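Local coordinates for protein peptidase, C14 family (Geobacter sulfurreducens PCA, PDB 3BIJ) that is of unknown function but has a caspase-like fold of peptidase family C14 and may act as a cysteine-type endopeptidase, at residues 109-114 with 184-189; 48-53 with 58-63; 249-252 with 256-259; 37-42 with 226-231; 193-198 with 202-207. One frame throughout, in Å; residues are numbered along the deposited sequence.

Contact 1 (109-114 with 184-189)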
# COMPACT_ATOMS: atom_id res chain seq x y z
N GLU A 109 25.39 -8.17 26.63
CA GLU A 109 25.78 -8.43 25.25
C GLU A 109 27.13 -9.10 25.10
O GLU A 109 28.07 -8.81 25.82
CB GLU A 109 25.77 -7.14 24.43
CG GLU A 109 24.43 -6.43 24.46
CD GLU A 109 24.47 -5.09 23.81
OE1 GLU A 109 24.69 -5.03 22.58
OE2 GLU A 109 24.29 -4.08 24.52
N LEU A 110 27.22 -10.02 24.14
CA LEU A 110 28.46 -10.72 23.88
C LEU A 110 28.97 -10.10 22.60
O LEU A 110 28.37 -10.30 21.55
CB LEU A 110 28.18 -12.21 23.68
CG LEU A 110 29.36 -13.11 23.36
CD1 LEU A 110 30.30 -13.19 24.55
CD2 LEU A 110 28.86 -14.48 22.99
N ILE A 111 30.06 -9.34 22.68
CA ILE A 111 30.62 -8.69 21.50
C ILE A 111 31.09 -9.72 20.48
O ILE A 111 31.72 -10.72 20.84
CB ILE A 111 31.82 -7.77 21.84
CG1 ILE A 111 31.33 -6.51 22.54
CG2 ILE A 111 32.53 -7.35 20.57
CD1 ILE A 111 30.63 -6.75 23.86
N ASP A 112 30.79 -9.48 19.21
CA ASP A 112 31.18 -10.40 18.16
C ASP A 112 32.64 -10.87 18.28
O ASP A 112 32.97 -12.00 17.94
CB ASP A 112 30.93 -9.79 16.77
CG ASP A 112 31.65 -8.47 16.57
OD1 ASP A 112 31.40 -7.82 15.52
OD2 ASP A 112 32.45 -8.07 17.44
N ASP A 113 33.50 -9.99 18.76
CA ASP A 113 34.90 -10.36 18.92
C ASP A 113 35.09 -11.44 19.97
O ASP A 113 35.91 -12.33 19.81
CB ASP A 113 35.73 -9.13 19.26
CG ASP A 113 36.07 -8.30 18.04
OD1 ASP A 113 36.09 -7.05 18.13
OD2 ASP A 113 36.33 -8.92 16.98
N GLU A 114 34.32 -11.37 21.05
CA GLU A 114 34.43 -12.38 22.10
C GLU A 114 34.05 -13.75 21.54
O GLU A 114 34.68 -14.75 21.88
CB GLU A 114 33.51 -12.03 23.27
CG GLU A 114 33.64 -10.61 23.79
CD GLU A 114 32.83 -10.37 25.05
OE1 GLU A 114 33.27 -10.80 26.14
OE2 GLU A 114 31.73 -9.77 24.95
N ASP A 184 32.87 -0.86 28.28
CA ASP A 184 34.15 -0.25 27.95
C ASP A 184 35.27 -1.19 28.35
O ASP A 184 36.28 -1.29 27.64
CB ASP A 184 34.31 1.10 28.65
CG ASP A 184 33.44 2.18 28.02
OD1 ASP A 184 33.42 2.26 26.77
OD2 ASP A 184 32.79 2.95 28.77
N THR A 185 35.11 -1.89 29.46
CA THR A 185 36.13 -2.83 29.91
C THR A 185 36.24 -3.98 28.92
O THR A 185 37.33 -4.35 28.51
CB THR A 185 35.80 -3.39 31.29
OG1 THR A 185 35.85 -2.33 32.25
CG2 THR A 185 36.80 -4.46 31.68
N ILE A 186 35.10 -4.53 28.55
CA ILE A 186 35.04 -5.63 27.60
C ILE A 186 35.69 -5.23 26.29
O ILE A 186 36.51 -5.96 25.74
CB ILE A 186 33.58 -6.03 27.33
CG1 ILE A 186 32.95 -6.56 28.62
CG2 ILE A 186 33.52 -7.08 26.23
CD1 ILE A 186 31.50 -6.93 28.48
N GLN A 187 35.31 -4.05 25.79
CA GLN A 187 35.81 -3.54 24.53
C GLN A 187 37.33 -3.35 24.50
O GLN A 187 37.95 -3.40 23.44
CB GLN A 187 35.12 -2.21 24.20
CG GLN A 187 34.96 -1.90 22.70
CD GLN A 187 33.93 -2.80 22.02
OE1 GLN A 187 34.23 -3.92 21.59
NE2 GLN A 187 32.70 -2.31 21.94
N GLN A 188 37.93 -3.14 25.68
CA GLN A 188 39.38 -2.93 25.80
C GLN A 188 40.19 -4.18 26.11
O GLN A 188 41.41 -4.20 25.91
CB GLN A 188 39.68 -1.88 26.87
CG GLN A 188 39.33 -0.46 26.45
CD GLN A 188 40.24 0.05 25.35
OE1 GLN A 188 40.47 -0.62 24.34
NE2 GLN A 188 40.77 1.26 25.54
N LYS A 189 39.53 -5.22 26.60
CA LYS A 189 40.20 -6.47 26.93
C LYS A 189 39.89 -7.56 25.89
O LYS A 189 40.23 -8.73 26.08
CB LYS A 189 39.78 -6.95 28.33
CG LYS A 189 38.33 -7.40 28.45
CD LYS A 189 37.94 -7.70 29.88
CE LYS A 189 38.78 -8.81 30.49
NZ LYS A 189 38.50 -8.96 31.94
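The carboxylate of Glu-114 and the side-chain amide of Gln-187 are the two flat groups here, and each meets an isoleucine. Over one face of the carboxylate sits the CG2 methyl of Ile-186, nearly above the carboxylate carbon: Glu-114 OE2 is 3.5 Å from Ile-186 CG2, and the other oxygen lies almost as near. Polar partners hold the carboxylate oxygens. Backbone N of Ile-111 gives a hydrogen bond of 2.9 Å to Glu-114 OE2, reaching it on the anti side and 15° out of the carboxylate plane, while OE1 makes a salt bridge to Arg-57. Ile-111 is the N-cap of helix 112-119, and Glu-114, at N3, caps its N-H: one half of a capping box, since an isoleucine cannot return the bond. CG of Glu-114 stands beside the backbone N and the chain runs out extended, which carries the carboxylate to the end of the strand. With an alanine in place of Glu-114, Arg-57 would probably lose its charged mate and the N-H of Ile-111 its acceptor.

Gln-187 comes in by its oxygen: OE1 touches Ile-111 CG2 at 4.0 Å, and CG1 of the same isoleucine at a like distance. The bend at chi2, 71°, turns the glutamine back across Ile-111, although its CB points away. Between the two flat groups, Ile-111 CD1 packs on Ile-186 CG2 at 3.8 Å.

Helix 180-189 thus lies against the start of helix 112-119, where short strand 109-111 ends. That strand pairs with strand 99-104, and Ile-111 and Gln-187 both reach Val-88 of strand 76-89.

Contact 2 (48-53 with 58-63)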
# COMPACT_ATOMS: atom_id res chain seq x y z
N THR A 48 23.51 -29.45 24.57
CA THR A 48 23.32 -28.67 25.79
C THR A 48 22.45 -27.49 25.37
O THR A 48 22.83 -26.72 24.49
CB THR A 48 24.67 -28.09 26.29
OG1 THR A 48 25.59 -29.16 26.50
CG2 THR A 48 24.48 -27.33 27.59
N THR A 49 21.29 -27.35 25.99
CA THR A 49 20.36 -26.27 25.66
C THR A 49 20.32 -25.18 26.75
O THR A 49 20.23 -25.48 27.94
CB THR A 49 18.92 -26.84 25.49
OG1 THR A 49 18.97 -27.99 24.65
CG2 THR A 49 18.01 -25.81 24.86
N LEU A 50 20.38 -23.93 26.32
CA LEU A 50 20.31 -22.80 27.25
C LEU A 50 19.16 -21.90 26.82
O LEU A 50 19.20 -21.32 25.74
CB LEU A 50 21.63 -22.03 27.25
CG LEU A 50 22.81 -22.82 27.84
CD1 LEU A 50 24.07 -21.99 27.81
CD2 LEU A 50 22.48 -23.23 29.29
N MSE A 51 18.15 -21.79 27.68
CA MSE A 51 16.97 -20.98 27.38
C MSE A 51 17.00 -19.68 28.16
O MSE A 51 17.23 -19.68 29.36
CB MSE A 51 15.69 -21.74 27.75
CG MSE A 51 15.67 -23.20 27.33
SE MSE A 51 15.22 -23.50 25.47
CE MSE A 51 16.69 -22.72 24.65
N THR A 52 16.76 -18.57 27.47
CA THR A 52 16.75 -17.23 28.05
C THR A 52 17.57 -17.07 29.34
O THR A 52 18.79 -16.90 29.29
CB THR A 52 15.32 -16.74 28.28
OG1 THR A 52 14.72 -17.50 29.32
CG2 THR A 52 14.50 -16.92 27.01
N LYS A 53 16.91 -17.13 30.50
CA LYS A 53 17.60 -16.97 31.78
C LYS A 53 18.87 -17.77 31.89
O LYS A 53 19.82 -17.35 32.55
CB LYS A 53 16.68 -17.35 32.94
CG LYS A 53 15.65 -16.31 33.28
CD LYS A 53 15.07 -16.57 34.65
CE LYS A 53 14.22 -15.39 35.12
NZ LYS A 53 13.76 -15.59 36.53
N ALA A 58 28.38 -15.72 31.16
CA ALA A 58 29.20 -16.74 31.82
C ALA A 58 28.99 -18.16 31.28
O ALA A 58 29.95 -18.80 30.86
CB ALA A 58 28.94 -16.72 33.32
N LYS A 59 27.74 -18.63 31.30
CA LYS A 59 27.42 -19.98 30.82
C LYS A 59 27.76 -20.24 29.35
O LYS A 59 28.31 -21.29 29.02
CB LYS A 59 25.94 -20.30 31.05
CG LYS A 59 25.57 -20.49 32.51
CD LYS A 59 24.16 -21.08 32.64
CE LYS A 59 23.71 -21.15 34.10
NZ LYS A 59 22.29 -21.61 34.23
N VAL A 60 27.41 -19.30 28.47
CA VAL A 60 27.70 -19.44 27.05
C VAL A 60 29.21 -19.48 26.81
O VAL A 60 29.69 -20.36 26.10
CB VAL A 60 27.09 -18.27 26.23
CG1 VAL A 60 27.59 -18.31 24.80
CG2 VAL A 60 25.57 -18.35 26.25
N ILE A 61 29.95 -18.54 27.40
CA ILE A 61 31.40 -18.49 27.23
C ILE A 61 32.04 -19.76 27.74
O ILE A 61 32.92 -20.33 27.09
CB ILE A 61 31.99 -17.29 27.98
CG1 ILE A 61 31.51 -15.99 27.33
CG2 ILE A 61 33.50 -17.34 27.95
CD1 ILE A 61 31.81 -14.75 28.14
N ASP A 62 31.59 -20.22 28.89
CA ASP A 62 32.11 -21.43 29.50
C ASP A 62 31.80 -22.68 28.70
O ASP A 62 32.65 -23.55 28.55
CB ASP A 62 31.55 -21.57 30.92
CG ASP A 62 32.05 -22.82 31.61
OD1 ASP A 62 31.42 -23.89 31.41
OD2 ASP A 62 33.06 -22.73 32.35
N ALA A 63 30.57 -22.79 28.19
CA ALA A 63 30.18 -23.96 27.40
C ALA A 63 31.03 -24.06 26.14
O ALA A 63 31.58 -25.12 25.84
CB ALA A 63 28.71 -23.87 27.03
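Leu-50 carries this contact, with Lys-59 and Ala-63 as its main covers on the helix. The leucine rises from strand 46-51 toward helix 57-70 and pushes its CD1 methyl against the first turns of the helix. CD1 of Leu-50 lies 4.1 Å from CB of Lys-59 and 4.2 Å from CG2 of Val-60, so a single methyl fits beside two consecutive helical residues. Its CG stands anti to the carbonyl carbon (chi1 -67°), and with chi2 at 180° the CD1 branch is stretched out to the helix while CD2 turns toward the lysine.

Lys-59 takes part through its hydrocarbon chain. It runs extended from CB outward and crosses the leucine at a slant, which brings its CD to 4.3 Å from Leu-50 CD2; the charged end continues beyond the leucine on an exposed residue. One helical turn after Lys-59 an alanine stands nearby without touching, with Ala-63 CB 5.1 Å from Leu-50 CD1. The joint is wholly apolar and none of the spacings is tight. Val-60 is the buried member, and its flank also packs on Leu-9.

Strand 46-51 is followed by helix 57-70 and then strand 76-89, which runs parallel to it, with strand 4-10 lying between the two in the sheet: a beta-alpha-beta crossover whose helix passes over strand 4-10. Leu-50 and Ala-63 accordingly both touch Leu-7. On the opposite side of strand 46-51, Thr-49 and Met-51 face helix 29-42, so the sheet here is sandwiched between two helices.

Contact 3 (249-252 with 256-259)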
# COMPACT_ATOMS: atom_id res chain seq x y z
N ARG A 249 15.83 -20.51 -1.35
CA ARG A 249 14.87 -20.56 -2.43
C ARG A 249 13.45 -20.32 -1.93
O ARG A 249 12.63 -19.76 -2.65
CB ARG A 249 14.94 -21.92 -3.12
CG ARG A 249 14.95 -21.86 -4.64
CD ARG A 249 16.11 -20.99 -5.14
NE ARG A 249 16.24 -21.03 -6.60
CZ ARG A 249 16.62 -22.11 -7.29
NH1 ARG A 249 16.91 -23.23 -6.64
NH2 ARG A 249 16.70 -22.05 -8.61
N ARG A 250 13.17 -20.74 -0.70
CA ARG A 250 11.85 -20.61 -0.09
C ARG A 250 11.64 -19.30 0.66
O ARG A 250 10.51 -18.89 0.90
CB ARG A 250 11.64 -21.78 0.87
CG ARG A 250 11.90 -23.14 0.24
CD ARG A 250 11.83 -24.26 1.27
NE ARG A 250 10.48 -24.39 1.84
CZ ARG A 250 9.44 -24.90 1.19
NH1 ARG A 250 9.57 -25.34 -0.06
NH2 ARG A 250 8.27 -24.97 1.80
N MSE A 251 12.75 -18.66 1.03
CA MSE A 251 12.76 -17.42 1.78
C MSE A 251 12.40 -16.19 0.97
O MSE A 251 12.71 -16.11 -0.21
CB MSE A 251 14.15 -17.22 2.37
CG MSE A 251 14.57 -18.28 3.36
SE MSE A 251 13.55 -18.17 5.03
CE MSE A 251 14.40 -16.61 5.80
N PRO A 252 11.76 -15.21 1.60
CA PRO A 252 11.38 -13.97 0.92
C PRO A 252 12.63 -13.15 0.58
O PRO A 252 13.64 -13.22 1.29
CB PRO A 252 10.48 -13.29 1.95
CG PRO A 252 11.05 -13.73 3.27
CD PRO A 252 11.33 -15.20 3.01
N THR A 256 17.34 -13.18 3.39
CA THR A 256 18.09 -14.25 2.76
C THR A 256 19.19 -14.74 3.69
O THR A 256 20.10 -13.98 4.01
CB THR A 256 18.77 -13.79 1.44
OG1 THR A 256 17.81 -13.14 0.60
CG2 THR A 256 19.36 -14.99 0.70
N PRO A 257 19.11 -16.00 4.14
CA PRO A 257 20.16 -16.50 5.03
C PRO A 257 21.48 -16.54 4.27
O PRO A 257 21.50 -16.74 3.05
CB PRO A 257 19.64 -17.88 5.45
CG PRO A 257 18.66 -18.25 4.38
CD PRO A 257 17.98 -16.95 4.08
N ASN A 258 22.57 -16.31 4.99
CA ASN A 258 23.89 -16.28 4.39
C ASN A 258 24.75 -17.51 4.68
O ASN A 258 24.64 -18.14 5.73
CB ASN A 258 24.63 -15.04 4.89
CG ASN A 258 25.74 -14.63 3.96
OD1 ASN A 258 26.79 -14.18 4.41
ND2 ASN A 258 25.51 -14.75 2.65
N PHE A 259 25.61 -17.83 3.72
CA PHE A 259 26.51 -18.96 3.81
C PHE A 259 27.95 -18.42 3.82
O PHE A 259 28.53 -18.13 2.77
CB PHE A 259 26.26 -19.87 2.59
CG PHE A 259 26.94 -21.21 2.67
CD1 PHE A 259 28.27 -21.35 2.30
CD2 PHE A 259 26.25 -22.33 3.10
CE1 PHE A 259 28.90 -22.59 2.36
CE2 PHE A 259 26.87 -23.56 3.16
CZ PHE A 259 28.19 -23.69 2.79
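Met-251, a selenomethionine in this crystal, makes the main touch just after helix 240-250 ends, laying its bent side chain against the CD corner of the Pro-257 ring. Its CG lies 3.7 Å from CD of Pro-257, and its terminal methyl, CE, comes back to 4.0 Å from that same CD. The return follows from two bends in one sense, chi2 -70° and chi3 -75°: they fold the chain into a hook, so that the proline carbon is met by both its near and its far end. The two side chains cross at a slant.

Pro-252 comes next, its CB directed away from the other segment. Its carbonyl O is 4.2 Å from OG1 of Thr-256, a distance too long for a bond. The hydroxyl is spoken for elsewhere, since Thr-256 OG1 is hydrogen-bonded to Asn-211 of a second subunit, and the Pro-252 ring packs on Tyr-145 of that subunit. Thr-256 N is held within its own chain by Gln-212 OE1.

What joins the end of the helix to the chain leading into strand 258-263 is therefore apolar packing between the selenomethionine and a proline. The part of Pro-257 that is met is ring carbon, which neither gives nor takes a hydrogen bond, and the polar groups beside it find their bonds across the subunit boundary or in the neighbouring loop. The short connection from helix 240-250 to strand 258-263 thus lies at an interface of the assembly.

Contact 4 (37-42 with 226-231)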
# COMPACT_ATOMS: atom_id res chain seq x y z
N ALA A 37 18.26 -28.37 18.82
CA ALA A 37 18.80 -29.36 19.75
C ALA A 37 18.26 -30.76 19.43
O ALA A 37 18.98 -31.75 19.56
CB ALA A 37 18.45 -28.97 21.19
N ALA A 38 16.99 -30.83 19.02
CA ALA A 38 16.38 -32.10 18.67
C ALA A 38 17.10 -32.73 17.47
O ALA A 38 17.41 -33.93 17.47
CB ALA A 38 14.89 -31.92 18.35
N ILE A 39 17.36 -31.93 16.44
CA ILE A 39 18.07 -32.43 15.26
C ILE A 39 19.46 -32.87 15.66
O ILE A 39 19.91 -33.94 15.29
CB ILE A 39 18.20 -31.33 14.16
CG1 ILE A 39 16.83 -31.05 13.54
CG2 ILE A 39 19.23 -31.76 13.12
CD1 ILE A 39 16.84 -29.99 12.45
N ALA A 40 20.15 -32.04 16.44
CA ALA A 40 21.51 -32.38 16.87
C ALA A 40 21.56 -33.69 17.65
O ALA A 40 22.46 -34.51 17.45
CB ALA A 40 22.09 -31.27 17.69
N ALA A 41 20.59 -33.90 18.54
CA ALA A 41 20.56 -35.11 19.35
C ALA A 41 20.36 -36.33 18.46
O ALA A 41 21.02 -37.35 18.64
CB ALA A 41 19.43 -35.03 20.37
N GLU A 42 19.45 -36.21 17.49
CA GLU A 42 19.16 -37.30 16.58
C GLU A 42 20.33 -37.58 15.64
O GLU A 42 20.39 -38.65 15.04
CB GLU A 42 17.90 -36.97 15.76
CG GLU A 42 17.45 -38.08 14.81
CD GLU A 42 18.25 -38.12 13.51
OE1 GLU A 42 18.15 -39.13 12.77
OE2 GLU A 42 18.98 -37.14 13.22
N GLN A 226 12.06 -22.55 7.95
CA GLN A 226 12.32 -23.10 6.64
C GLN A 226 13.46 -24.11 6.69
O GLN A 226 13.53 -25.03 5.86
CB GLN A 226 12.63 -22.01 5.64
CG GLN A 226 11.43 -21.14 5.39
CD GLN A 226 10.23 -21.94 4.93
OE1 GLN A 226 9.11 -21.68 5.35
NE2 GLN A 226 10.46 -22.91 4.06
N LEU A 227 14.37 -23.95 7.64
CA LEU A 227 15.46 -24.90 7.77
C LEU A 227 14.80 -26.24 8.11
O LEU A 227 15.07 -27.25 7.48
CB LEU A 227 16.45 -24.46 8.88
CG LEU A 227 17.68 -25.31 9.22
CD1 LEU A 227 18.72 -24.49 10.03
CD2 LEU A 227 17.24 -26.52 10.01
N LEU A 228 13.90 -26.24 9.10
CA LEU A 228 13.21 -27.47 9.48
C LEU A 228 12.36 -28.03 8.34
O LEU A 228 12.22 -29.25 8.19
CB LEU A 228 12.33 -27.23 10.70
CG LEU A 228 13.09 -26.77 11.93
CD1 LEU A 228 12.13 -26.35 13.04
CD2 LEU A 228 14.00 -27.87 12.39
N ARG A 229 11.79 -27.16 7.52
CA ARG A 229 10.96 -27.65 6.43
C ARG A 229 11.74 -28.38 5.33
O ARG A 229 11.26 -29.38 4.80
CB ARG A 229 10.13 -26.50 5.85
CG ARG A 229 9.35 -26.88 4.59
CD ARG A 229 7.95 -26.27 4.52
NE ARG A 229 6.98 -27.09 5.24
CZ ARG A 229 5.69 -27.15 4.93
NH1 ARG A 229 4.86 -27.92 5.63
NH2 ARG A 229 5.21 -26.45 3.91
N VAL A 230 12.94 -27.91 4.98
CA VAL A 230 13.72 -28.59 3.94
C VAL A 230 14.41 -29.80 4.56
O VAL A 230 14.61 -30.80 3.90
CB VAL A 230 14.80 -27.69 3.30
CG1 VAL A 230 14.17 -26.41 2.77
CG2 VAL A 230 15.88 -27.36 4.31
N TRP A 231 14.77 -29.69 5.83
CA TRP A 231 15.42 -30.82 6.48
C TRP A 231 14.41 -31.97 6.56
O TRP A 231 14.78 -33.14 6.58
CB TRP A 231 15.89 -30.42 7.87
CG TRP A 231 16.42 -31.54 8.68
CD1 TRP A 231 15.92 -32.01 9.87
CD2 TRP A 231 17.59 -32.31 8.41
NE1 TRP A 231 16.71 -33.00 10.36
CE2 TRP A 231 17.75 -33.21 9.49
CE3 TRP A 231 18.53 -32.32 7.37
CZ2 TRP A 231 18.82 -34.11 9.57
CZ3 TRP A 231 19.60 -33.22 7.45
CH2 TRP A 231 19.73 -34.10 8.54
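Ile-39 and Trp-231 meet across two helical segments, 37-42 and 226-231, whose axes approach to 12.5 Å and run in broadly the same direction, at 36° to each other. That wide spacing is bridged by long side chains, above all Ile-39, which extends its whole chain into the gap. Its CD1 reaches 3.4 Å from Trp-231 CD1 and 3.5 Å from Leu-228 CD2, so one methyl is wedged between indole and leucine; Leu-227 CD2 stands farther off, at 4.3 Å. The isoleucine and the indole lie alongside, pointing opposite ways: CG1 of Ile-39 is 3.7 Å from Trp-231 NE1, and CG2 of Ile-39 is 3.9 Å from that nitrogen, so the pyrrole part of the indole takes most of the touch. The ring gets there because its CG is anti to the backbone N (chi1 173°), which throws the indole across to helix 29-42. Were Ile-39 replaced by an alanine, Trp-231 and Leu-228 would probably lose their shared partner, a gap would open between the helices and the indole could shift.

Beyond the pair, Phe-275 meets the Trp-231 ring edge-to-face and also packs on Ile-39, closing the hydrophobic cluster from the C-terminal part of the chain. Helix 29-42 rests with Ala-37 and Ala-41 on strand 46-51. Helix 222-231 lies beside it and packs through Val-230 on helix 240-250, while its Leu-228 touches Arg-177 of a third subunit.

Contact 5 (193-198 with 202-207)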
# COMPACT_ATOMS: atom_id res chain seq x y z
N VAL A 193 39.85 -10.09 16.08
CA VAL A 193 40.41 -11.28 15.45
C VAL A 193 39.76 -11.55 14.10
O VAL A 193 38.61 -11.21 13.88
CB VAL A 193 40.22 -12.51 16.35
CG1 VAL A 193 41.32 -12.55 17.39
CG2 VAL A 193 38.86 -12.44 17.02
N ASP A 194 40.53 -12.17 13.21
CA ASP A 194 40.07 -12.47 11.86
C ASP A 194 39.60 -13.93 11.73
O ASP A 194 40.41 -14.86 11.82
CB ASP A 194 41.21 -12.19 10.87
CG ASP A 194 40.72 -12.02 9.43
OD1 ASP A 194 39.85 -11.14 9.21
OD2 ASP A 194 41.22 -12.74 8.54
N LEU A 195 38.30 -14.13 11.50
CA LEU A 195 37.76 -15.48 11.36
C LEU A 195 38.42 -16.30 10.27
O LEU A 195 38.29 -17.53 10.24
CB LEU A 195 36.25 -15.43 11.11
CG LEU A 195 35.33 -15.54 12.33
CD1 LEU A 195 33.88 -15.50 11.85
CD2 LEU A 195 35.59 -16.85 13.09
N ALA A 196 39.13 -15.64 9.36
CA ALA A 196 39.80 -16.35 8.28
C ALA A 196 41.19 -16.81 8.69
O ALA A 196 41.99 -17.23 7.85
CB ALA A 196 39.89 -15.47 7.04
N ASP A 197 41.48 -16.73 9.98
CA ASP A 197 42.78 -17.13 10.49
C ASP A 197 42.71 -18.28 11.49
O ASP A 197 43.71 -18.98 11.71
CB ASP A 197 43.49 -15.94 11.14
CG ASP A 197 44.04 -14.98 10.11
OD1 ASP A 197 44.64 -13.95 10.51
OD2 ASP A 197 43.89 -15.26 8.90
N VAL A 198 41.55 -18.46 12.10
CA VAL A 198 41.35 -19.52 13.07
C VAL A 198 41.74 -20.86 12.46
O VAL A 198 41.57 -21.08 11.26
CB VAL A 198 39.89 -19.58 13.50
CG1 VAL A 198 39.66 -20.76 14.44
CG2 VAL A 198 39.52 -18.27 14.16
N ILE A 202 35.36 -22.96 9.96
CA ILE A 202 34.09 -22.35 10.32
C ILE A 202 33.11 -22.28 9.14
O ILE A 202 33.47 -21.92 8.02
CB ILE A 202 34.29 -20.91 10.85
CG1 ILE A 202 35.50 -20.84 11.80
CG2 ILE A 202 33.03 -20.47 11.60
CD1 ILE A 202 35.31 -21.57 13.13
N LEU A 203 31.86 -22.65 9.40
CA LEU A 203 30.80 -22.59 8.41
C LEU A 203 29.68 -21.91 9.18
O LEU A 203 28.98 -22.53 9.99
CB LEU A 203 30.36 -23.98 7.94
CG LEU A 203 29.07 -24.07 7.12
CD1 LEU A 203 29.07 -23.01 6.07
CD2 LEU A 203 28.91 -25.44 6.49
N LEU A 204 29.53 -20.62 8.93
CA LEU A 204 28.54 -19.79 9.59
C LEU A 204 27.34 -19.55 8.67
O LEU A 204 27.49 -18.95 7.61
CB LEU A 204 29.20 -18.47 9.96
CG LEU A 204 28.93 -17.84 11.32
CD1 LEU A 204 30.06 -16.88 11.63
CD2 LEU A 204 27.57 -17.14 11.32
N ILE A 205 26.17 -20.02 9.09
CA ILE A 205 24.94 -19.84 8.32
C ILE A 205 24.02 -18.98 9.17
O ILE A 205 23.50 -19.44 10.19
CB ILE A 205 24.24 -21.18 8.03
CG1 ILE A 205 25.09 -22.03 7.07
CG2 ILE A 205 22.87 -20.94 7.44
CD1 ILE A 205 24.57 -23.44 6.83
N SER A 206 23.83 -17.73 8.76
CA SER A 206 22.96 -16.80 9.49
C SER A 206 21.59 -16.66 8.84
O SER A 206 21.40 -17.00 7.67
CB SER A 206 23.62 -15.43 9.58
OG SER A 206 23.89 -14.93 8.28
N GLY A 207 20.63 -16.14 9.61
CA GLY A 207 19.28 -15.98 9.10
C GLY A 207 19.07 -14.93 8.03
O GLY A 207 18.08 -14.96 7.29
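The hydrogen bond from Asp-197 N to Asp-194 O, 2.8 Å long, closes the turn that presents Leu-195 to strand 201-206. The backbone angles of Leu-195 and Ala-196 fit a type I beta turn, and Leu-195 occupies its second position with its side chain pointing to the strand.

The leucine forks over the strand and uses each methyl for a different partner. CD1 of Leu-195 meets CD1 of Leu-204 at 4.1 Å, and CD2 of Leu-195 meets CG1 of Ile-202 at 4.2 Å. Both strand residues project from the same face, two positions apart, and the leucine crosses each at about a right angle, so it straddles the pair. Ile-202 has CG1 anti to the carbonyl carbon (chi1 -42°), which swings that branch toward the loop. Val-198 stands close by, its CG1 4.6 Å from CD1 of Ile-202. Everything across the contact is apolar, with hydrocarbon groups at ordinary spacing.

Strand 201-206 runs parallel to strand 127-133 and antiparallel to strand 258-263, between which it lies in the sheet. The loop after helix 180-189 folds over one face of it, where Leu-195 also packs on Tyr-116 of helix 112-119 and on Ala-262 of strand 258-263. Leu-203, between the two residues of the contact, turns to the other face and meets helix 267-271.

Contacts 1, 2, 3 and 5 all reach the large mixed sheet, while contact 4 joins two helices to each other. Along the chain, contact 4 opens first and encloses contacts 2, 1 and 5 in turn; contact 3 follows after it closes. Contacts 1 and 3 lie on opposite sides of the chain's centre, with their own centres about 30 Å apart. Contact 2 touches contact 1 through Ile-61 and Leu-110, and contact 4 through Thr-49 and Ala-37. Neighbouring strands 201-206 and 258-263 couple contacts 5 and 3, whose centres are about 18 Å apart. Together they fasten helices and loops around one caspase-like sheet, and contacts 3 and 4 border neighbouring subunits.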